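Local atomic coordinates of DltD domain-containing protein (Beauveria bassiana, PDB entry 7D78), a protein that probably acts as an alpha/beta-hydrolase-fold thioesterase that cyclises polyketide chains into medium-ring lactones. Residues A[109-114]-A[145-150]; A[30-35]-A[115-120]. All coordinates share one frame; numbering follows the deposited sequence.

Contact 1. Residues A[109-114]-A[145-150]; sequences DLADIV and AVDRRV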
loop_
_atom_site.group_PDB
_atom_site.type_symbol
_atom_site.label_atom_id
_atom_site.label_comp_id
_atom_site.label_asym_id
_atom_site.label_seq_id
_atom_site.Cartn_x
_atom_site.Cartn_y
_atom_site.Cartn_z
ATOM N N ASP A 109 5.106 10.437 3.186
ATOM C CA ASP A 109 5.882 11.659 2.969
ATOM C C ASP A 109 5.324 12.816 3.784
ATOM O O ASP A 109 6.086 13.658 4.283
ATOM C CB ASP A 109 5.898 12.037 1.482
ATOM C CG ASP A 109 6.786 11.132 0.640
ATOM O OD1 ASP A 109 7.560 10.336 1.210
ATOM O OD2 ASP A 109 6.698 11.220 -0.614
ATOM N N LEU A 110 3.990 12.866 3.939
ATOM C CA LEU A 110 3.347 13.942 4.689
ATOM C C LEU A 110 3.757 13.944 6.158
ATOM O O LEU A 110 3.841 15.014 6.767
ATOM C CB LEU A 110 1.821 13.840 4.563
ATOM C CG LEU A 110 1.216 14.684 3.435
ATOM C CD1 LEU A 110 -0.210 14.282 3.162
ATOM C CD2 LEU A 110 1.295 16.184 3.771
ATOM N N ALA A 111 3.998 12.767 6.756
ATOM C CA ALA A 111 4.568 12.745 8.104
ATOM C C ALA A 111 5.897 13.488 8.145
ATOM O O ALA A 111 6.161 14.254 9.078
ATOM C CB ALA A 111 4.758 11.306 8.594
ATOM N N ASP A 112 6.743 13.277 7.134
ATOM C CA ASP A 112 8.048 13.926 7.110
ATOM C C ASP A 112 7.922 15.411 6.793
ATOM O O ASP A 112 8.659 16.231 7.350
ATOM C CB ASP A 112 8.958 13.218 6.109
ATOM C CG ASP A 112 9.211 11.771 6.494
ATOM O OD1 ASP A 112 9.013 11.447 7.691
ATOM O OD2 ASP A 112 9.611 10.961 5.621
ATOM N N ILE A 113 6.977 15.780 5.926
ATOM C CA ILE A 113 6.684 17.194 5.702
ATOM C C ILE A 113 6.217 17.855 6.999
ATOM O O ILE A 113 6.686 18.940 7.368
ATOM C CB ILE A 113 5.648 17.346 4.578
ATOM C CG1 ILE A 113 6.254 16.869 3.259
ATOM C CG2 ILE A 113 5.150 18.808 4.483
ATOM C CD1 ILE A 113 5.219 16.521 2.206
ATOM N N VAL A 114 5.304 17.199 7.725
ATOM C CA VAL A 114 4.847 17.757 9.002
ATOM C C VAL A 114 6.030 17.975 9.941
ATOM O O VAL A 114 6.119 19.002 10.622
ATOM C CB VAL A 114 3.772 16.852 9.638
ATOM C CG1 VAL A 114 3.483 17.282 11.074
ATOM C CG2 VAL A 114 2.482 16.915 8.825
ATOM N N ALA A 145 -4.709 9.774 9.612
ATOM C CA ALA A 145 -5.044 8.563 10.358
ATOM C C ALA A 145 -3.940 8.166 11.334
ATOM O O ALA A 145 -4.226 7.707 12.450
ATOM C CB ALA A 145 -5.339 7.413 9.388
ATOM N N VAL A 146 -2.671 8.318 10.943
ATOM C CA VAL A 146 -1.578 7.782 11.766
ATOM C C VAL A 146 -0.844 8.845 12.572
ATOM O O VAL A 146 0.032 8.494 13.377
ATOM C CB VAL A 146 -0.549 6.993 10.923
ATOM C CG1 VAL A 146 -1.225 5.842 10.191
ATOM C CG2 VAL A 146 0.160 7.903 9.934
ATOM N N ASP A 147 -1.167 10.125 12.401
ATOM C CA ASP A 147 -0.304 11.200 12.896
ATOM C C ASP A 147 -1.119 12.128 13.788
ATOM O O ASP A 147 -1.871 12.969 13.287
ATOM C CB ASP A 147 0.310 11.960 11.718
ATOM C CG ASP A 147 1.394 12.933 12.140
ATOM O OD1 ASP A 147 1.639 13.100 13.363
ATOM O OD2 ASP A 147 1.997 13.539 11.230
ATOM N N ARG A 148 -0.968 11.993 15.110
ATOM C CA ARG A 148 -1.772 12.828 16.000
ATOM C C ARG A 148 -1.342 14.287 15.986
ATOM O O ARG A 148 -2.047 15.130 16.559
ATOM C CB ARG A 148 -1.714 12.289 17.431
ATOM C CG ARG A 148 -0.391 12.501 18.121
ATOM C CD ARG A 148 -0.338 11.744 19.449
ATOM N NE ARG A 148 0.752 12.218 20.298
ATOM C CZ ARG A 148 0.844 11.956 21.599
ATOM N NH1 ARG A 148 -0.089 11.217 22.195
ATOM N NH2 ARG A 148 1.861 12.435 22.301
ATOM N N ARG A 149 -0.212 14.613 15.355
ATOM C CA ARG A 149 0.150 16.018 15.211
ATOM C C ARG A 149 -0.816 16.753 14.298
ATOM O O ARG A 149 -0.905 17.988 14.359
ATOM C CB ARG A 149 1.577 16.154 14.675
ATOM C CG ARG A 149 2.614 15.476 15.543
ATOM C CD ARG A 149 3.970 15.449 14.844
ATOM N NE ARG A 149 3.899 14.671 13.605
ATOM C CZ ARG A 149 4.882 14.598 12.711
ATOM N NH1 ARG A 149 6.018 15.254 12.923
ATOM N NH2 ARG A 149 4.719 13.882 11.594
ATOM N N VAL A 150 -1.528 16.023 13.447
ATOM C CA VAL A 150 -2.510 16.616 12.549
ATOM C C VAL A 150 -3.772 16.892 13.362
ATOM O O VAL A 150 -4.449 15.963 13.812
ATOM C CB VAL A 150 -2.788 15.696 11.356
ATOM C CG1 VAL A 150 -3.892 16.257 10.473
ATOM C CG2 VAL A 150 -1.494 15.500 10.565
#
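In this alpha/beta hydrolase fold, the turn that leads from helix 135-146 into strand 150-156 is fastened to the neighbouring helix 103-118 by one arginine, Arg149, whose guanidinium reaches the backbone of Ala111 and lies against Val114. NH2 of Arg149 donates to the carbonyl O of Ala111 at 2.9 Å, with an N-H...O angle of 149° and the acceptor tilted somewhat out of the guanidinium plane. Val114 meets the same group from above: its CG1 sits over the centre of one face, 3.4 Å from CZ of Arg149. That methyl is placed there by a first torsion that sets CG1 anti to the backbone N (chi1 169°).

Asp147 fixes how the guanidinium is turned, and so which face Val114 meets. The carboxylate is gripped side-on. NE of Arg149 forms a salt bridge with OD1 of Asp147 at 2.8 Å, nearly straight and using the syn lone pair of OD1. NH2 of Arg149 comes to OD2 of Asp147 from above the carboxylate plane, at 2.8 Å. OD1 also accepts a bond from the backbone N of Arg149 at 3.1 Å, closing an Asx turn inside the type I turn Asp147-Val150. NH2 is thus shared between a carboxylate and a helix carbonyl. OD2 of Asp147 also approaches CG1 of Val114 at 4.0 Å.

Arg179 of the second subunit packs on Ala111 and salt-bridges Asp112, while Gln180 of that subunit lies on Arg149. On the inner side of helix 103-118, Leu110 packs on strands 51-57 and 81-86 and on helix 135-146, and Val114 touches Ile55 of strand 51-57.

Contact 2. Residues A[30-35]-A[115-120]; sequences VECKTI and THISSL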
loop_
_atom_site.group_PDB
_atom_site.type_symbol
_atom_site.label_atom_id
_atom_site.label_comp_id
_atom_site.label_asym_id
_atom_site.label_seq_id
_atom_site.Cartn_x
_atom_site.Cartn_y
_atom_site.Cartn_z
ATOM N N VAL A 30 10.636 26.180 0.367
ATOM C CA VAL A 30 10.964 25.386 1.542
ATOM C C VAL A 30 11.008 23.922 1.118
ATOM O O VAL A 30 10.087 23.435 0.451
ATOM C CB VAL A 30 9.962 25.623 2.694
ATOM C CG1 VAL A 30 9.987 24.465 3.700
ATOM C CG2 VAL A 30 10.303 26.943 3.417
ATOM N N GLU A 31 12.088 23.239 1.489
ATOM C CA GLU A 31 12.326 21.845 1.142
ATOM C C GLU A 31 12.229 20.982 2.390
ATOM O O GLU A 31 12.708 21.376 3.458
ATOM C CB GLU A 31 13.716 21.681 0.510
ATOM C CG GLU A 31 13.955 22.664 -0.619
ATOM C CD GLU A 31 15.215 22.375 -1.405
ATOM O OE1 GLU A 31 16.169 21.832 -0.814
ATOM O OE2 GLU A 31 15.242 22.701 -2.613
ATOM N N CYS A 32 11.609 19.808 2.254
ATOM C CA CYS A 32 11.475 18.855 3.353
ATOM C C CYS A 32 12.104 17.536 2.926
ATOM O O CYS A 32 11.830 17.048 1.824
ATOM C CB CYS A 32 10.004 18.620 3.733
ATOM S SG CYS A 32 8.979 20.088 4.000
ATOM N N LYS A 33 12.937 16.963 3.793
ATOM C CA LYS A 33 13.588 15.690 3.517
ATOM C C LYS A 33 12.723 14.540 4.016
ATOM O O LYS A 33 12.067 14.648 5.055
ATOM C CB LYS A 33 14.961 15.612 4.192
ATOM C CG LYS A 33 16.046 16.472 3.556
ATOM C CD LYS A 33 17.431 15.894 3.813
ATOM C CE LYS A 33 17.479 14.415 3.451
ATOM N NZ LYS A 33 18.860 13.839 3.510
ATOM N N THR A 34 12.743 13.435 3.283
ATOM C CA THR A 34 12.023 12.228 3.662
ATOM C C THR A 34 13.001 11.236 4.273
ATOM O O THR A 34 14.219 11.388 4.156
ATOM C CB THR A 34 11.340 11.602 2.447
ATOM O OG1 THR A 34 12.357 11.209 1.515
ATOM C CG2 THR A 34 10.392 12.601 1.792
ATOM N N ILE A 35 12.463 10.190 4.911
ATOM C CA ILE A 35 13.369 9.239 5.557
ATOM C C ILE A 35 14.238 8.485 4.548
ATOM O O ILE A 35 15.331 8.029 4.906
ATOM C CB ILE A 35 12.612 8.252 6.468
ATOM C CG1 ILE A 35 11.637 7.388 5.660
ATOM C CG2 ILE A 35 11.887 9.010 7.589
ATOM C CD1 ILE A 35 11.018 6.289 6.489
ATOM N N THR A 115 6.965 17.030 9.973
ATOM C CA THR A 115 8.138 17.177 10.833
ATOM C C THR A 115 8.918 18.442 10.489
ATOM O O THR A 115 9.291 19.215 11.380
ATOM C CB THR A 115 9.039 15.943 10.721
ATOM O OG1 THR A 115 8.361 14.803 11.253
ATOM C CG2 THR A 115 10.361 16.149 11.509
ATOM N N HIS A 116 9.178 18.677 9.200
ATOM C CA HIS A 116 10.007 19.836 8.878
ATOM C C HIS A 116 9.235 21.146 9.021
ATOM O O HIS A 116 9.783 22.126 9.536
ATOM C CB HIS A 116 10.591 19.728 7.476
ATOM C CG HIS A 116 11.493 20.880 7.123
ATOM N ND1 HIS A 116 12.670 21.135 7.794
ATOM C CD2 HIS A 116 11.371 21.857 6.192
ATOM C CE1 HIS A 116 13.240 22.217 7.286
ATOM N NE2 HIS A 116 12.472 22.672 6.310
ATOM N N ILE A 117 7.974 21.191 8.575
ATOM C CA ILE A 117 7.189 22.426 8.693
ATOM C C ILE A 117 7.008 22.804 10.166
ATOM O O ILE A 117 7.081 23.988 10.540
ATOM C CB ILE A 117 5.832 22.276 7.970
ATOM C CG1 ILE A 117 6.016 22.055 6.460
ATOM C CG2 ILE A 117 4.945 23.489 8.221
ATOM C CD1 ILE A 117 6.857 23.151 5.734
ATOM N N SER A 118 6.762 21.805 11.023
ATOM C CA SER A 118 6.625 22.047 12.459
ATOM C C SER A 118 7.895 22.624 13.071
ATOM O O SER A 118 7.831 23.271 14.122
ATOM C CB SER A 118 6.255 20.744 13.192
ATOM O OG SER A 118 5.024 20.211 12.725
ATOM N N SER A 119 9.049 22.410 12.443
ATOM C CA SER A 119 10.298 22.918 12.993
ATOM C C SER A 119 10.571 24.376 12.623
ATOM O O SER A 119 11.508 24.967 13.170
ATOM C CB SER A 119 11.474 22.045 12.532
ATOM O OG SER A 119 11.918 22.439 11.242
ATOM N N LEU A 120 9.775 24.974 11.740
ATOM C CA LEU A 120 10.095 26.306 11.240
ATOM C C LEU A 120 9.790 27.368 12.303
ATOM O O LEU A 120 8.943 27.156 13.174
ATOM C CB LEU A 120 9.313 26.587 9.959
ATOM C CG LEU A 120 9.666 25.670 8.779
ATOM C CD1 LEU A 120 8.815 26.037 7.570
ATOM C CD2 LEU A 120 11.154 25.754 8.446
#
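His116, on the last turns of helix 103-118, meets the edge strand 28-33 along the length of its side chain. Its CB lies against Cys32, 3.8 Å from SG and close to CB as well. From there CG stands anti to the backbone N (chi1 -178°), which carries the imidazole along the strand toward Val30. CG is 3.9 Å from O of Glu31. CD2 is 3.7 Å from SG of Cys32, which sits at the ring edge in a sulfur-aromatic contact. CD2 and NE2 of His116 both lie 3.1 Å from O of Glu31, NE2 without a hydrogen bond because its angle is poor. CE1 is 4.0 Å from the same O of Glu31. CG1 of Val30 completes the set in the plane of the ring, 3.9 Å from CD2 of His116 and near NE2 too.

The same methyl of Val30 continues the apolar contact with the residues that follow His116, meeting CD1 of Ile117 at 4.0 Å and, more loosely, CD1 of Leu120. SG of Cys32 reaches CD1 of Ile117 too. An alanine at His116 would keep CB beside Cys32 but would probably deprive SG of its aromatic edge and open a gap beside the Glu31 carbonyl and Val30.

Strand 28-33 is outermost within this chain in the main sheet and pairs antiparallel with strand 39-45, through backbone bonds of Val30 with Gly42 and Cys32 with Ile40. Phe44 of that strand touches both Val30 and Leu120, and Tyr83 of strand 81-86 packs against Cys32 and Ile117; these side chains fill the interface between helix 103-118 and the sheet.

Contacts 1 and 2 illustrate how one helix can meet two unrelated elements: residues 109-114 face the turn 145-150, and 115-120, at and beyond the helix end, face strand 28-33, with contact centres about 11 Å apart. Two probable hydrogen bonds join them. NH1 of Arg149 reaches OG1 of Thr115 at 2.9 Å, and OD2 of Asp112 reaches the backbone N of Ile35 at 3.0 Å. In contact 2, Ile35 packs on Arg179 and Thr115 on Gln180 of the second subunit, so the same two residues serve both contacts. Helix 135-146, which contact 1 follows, begins just after Ser134, the probable nucleophile of a Ser134-His296-Asp267 triad.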